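Local atomic coordinates of riboflavin kinase, putative (Trypanosoma brucei, PDB entry 3BNW), a protein that probably phosphorylates riboflavin with ATP to make FMN. Residues A[123-127]-A[128-132]. Numbering follows the deposited sequence.
Sequences EIRSM and GSFHS
Arg125 and Phe130 meet in a local, surface contact where strand 115-126 gives way to the loop leading into helix 133-151. The two side chains approach from opposite directions: the guanidinium brings NH1 of Arg125 to 4.1 Å from CZ of Phe130, and its NH2 lies equally near that ring atom. The planes of the two groups stand 72° apart, and the guanidinium approaches the ring obliquely, in plain van der Waals contact. From CG to NE the arginine chain is extended, which carries its head along the turn toward the phenylalanine. There NH1 of Arg125 makes a weak hydrogen bond of 3.3 Å to the carbonyl O of Met127, with an angle of 143° at the hydrogen, while NE forms a salt bridge with Asp143 of helix 133-151. Gly128, at a positive phi of 53°, takes the chain through the bend. Phe130 also packs on Leu136 and Thr139 of that helix. At the loop's far end Ser132 is the N-cap, its OG weakly bonded to the Ala135 N. Together these contacts are those of a strand-to-helix connection, in which the helix, once begun, folds back alongside the loop that introduces it.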
loop_
_atom_site.group_PDB
_atom_site.type_symbol
_atom_site.label_atom_id
_atom_site.label_comp_id
_atom_site.label_asym_id
_atom_site.label_seq_id
_atom_site.Cartn_x
_atom_site.Cartn_y
_atom_site.Cartn_z
ATOM N N GLU A 123 2.267 5.283 -9.249
ATOM C CA GLU A 123 2.119 3.969 -9.861
ATOM C C GLU A 123 3.423 3.462 -10.473
ATOM O O GLU A 123 4.179 4.227 -11.073
ATOM C CB GLU A 123 1.027 4.020 -10.924
ATOM C CG GLU A 123 1.298 4.968 -12.086
ATOM C CD GLU A 123 0.052 5.267 -12.873
ATOM O OE1 GLU A 123 -0.971 4.600 -12.624
ATOM O OE2 GLU A 123 0.086 6.175 -13.734
ATOM N N ILE A 124 3.673 2.163 -10.319
ATOM C CA ILE A 124 4.895 1.534 -10.820
ATOM C C ILE A 124 4.653 0.922 -12.201
ATOM O O ILE A 124 5.382 1.199 -13.156
ATOM C CB ILE A 124 5.394 0.435 -9.853
ATOM C CG1 ILE A 124 5.623 1.024 -8.451
ATOM C CG2 ILE A 124 6.659 -0.218 -10.395
ATOM C CD1 ILE A 124 6.246 0.067 -7.449
ATOM N N ARG A 125 3.607 0.106 -12.292
ATOM C CA ARG A 125 3.294 -0.646 -13.498
ATOM C C ARG A 125 1.909 -1.260 -13.332
ATOM O O ARG A 125 1.322 -1.184 -12.251
ATOM C CB ARG A 125 4.312 -1.769 -13.669
ATOM C CG ARG A 125 4.318 -2.723 -12.482
ATOM C CD ARG A 125 5.514 -3.611 -12.439
ATOM N NE ARG A 125 5.459 -4.509 -11.281
ATOM C CZ ARG A 125 4.748 -5.638 -11.234
ATOM N NH1 ARG A 125 3.985 -6.000 -12.256
ATOM N NH2 ARG A 125 4.776 -6.401 -10.148
ATOM N N SER A 126 1.405 -1.888 -14.393
ATOM C CA SER A 126 0.233 -2.755 -14.280
ATOM C C SER A 126 0.641 -4.069 -13.623
ATOM O O SER A 126 1.810 -4.449 -13.649
ATOM C CB SER A 126 -0.393 -3.039 -15.644
ATOM O OG SER A 126 0.516 -3.713 -16.483
ATOM N N MET A 127 -0.332 -4.757 -13.040
ATOM C CA MET A 127 -0.081 -6.016 -12.351
ATOM C C MET A 127 0.484 -7.079 -13.284
ATOM O O MET A 127 1.336 -7.869 -12.877
ATOM C CB MET A 127 -1.357 -6.517 -11.673
ATOM C CG MET A 127 -1.685 -5.745 -10.396
ATOM S SD MET A 127 -3.241 -6.221 -9.629
ATOM C CE MET A 127 -3.157 -8.003 -9.700
ATOM N N GLY A 128 -0.004 -7.100 -14.525
ATOM C CA GLY A 128 0.557 -7.955 -15.577
ATOM C C GLY A 128 0.672 -9.431 -15.229
ATOM O O GLY A 128 -0.130 -9.968 -14.467
ATOM N N SER A 129 1.684 -10.086 -15.793
ATOM C CA SER A 129 1.824 -11.540 -15.680
ATOM C C SER A 129 3.229 -12.004 -16.025
ATOM O O SER A 129 3.917 -11.383 -16.835
ATOM C CB SER A 129 0.839 -12.241 -16.614
ATOM O OG SER A 129 1.131 -11.936 -17.965
ATOM N N PHE A 130 3.632 -13.118 -15.420
ATOM C CA PHE A 130 4.973 -13.663 -15.607
ATOM C C PHE A 130 4.919 -15.087 -16.144
ATOM O O PHE A 130 3.908 -15.779 -16.003
ATOM C CB PHE A 130 5.734 -13.622 -14.283
ATOM C CG PHE A 130 5.728 -12.269 -13.634
ATOM C CD1 PHE A 130 6.707 -11.336 -13.935
ATOM C CD2 PHE A 130 4.726 -11.918 -12.744
ATOM C CE1 PHE A 130 6.696 -10.073 -13.340
ATOM C CE2 PHE A 130 4.706 -10.653 -12.142
ATOM C CZ PHE A 130 5.694 -9.733 -12.440
ATOM N N HIS A 131 6.009 -15.512 -16.776
ATOM C CA HIS A 131 6.151 -16.892 -17.210
ATOM C C HIS A 131 7.066 -17.617 -16.228
ATOM O O HIS A 131 6.621 -18.514 -15.510
ATOM C CB HIS A 131 6.679 -16.955 -18.650
ATOM C CG HIS A 131 5.830 -16.200 -19.627
ATOM N ND1 HIS A 131 4.555 -16.600 -19.969
ATOM C CD2 HIS A 131 6.062 -15.057 -20.314
ATOM C CE1 HIS A 131 4.042 -15.739 -20.830
ATOM N NE2 HIS A 131 4.936 -14.795 -21.058
ATOM N N SER A 132 8.328 -17.201 -16.169
ATOM C CA SER A 132 9.287 -17.786 -15.238
ATOM C C SER A 132 9.137 -17.191 -13.840
ATOM O O SER A 132 8.501 -16.152 -13.658
ATOM C CB SER A 132 10.713 -17.568 -15.741
ATOM O OG SER A 132 10.965 -16.197 -15.967
#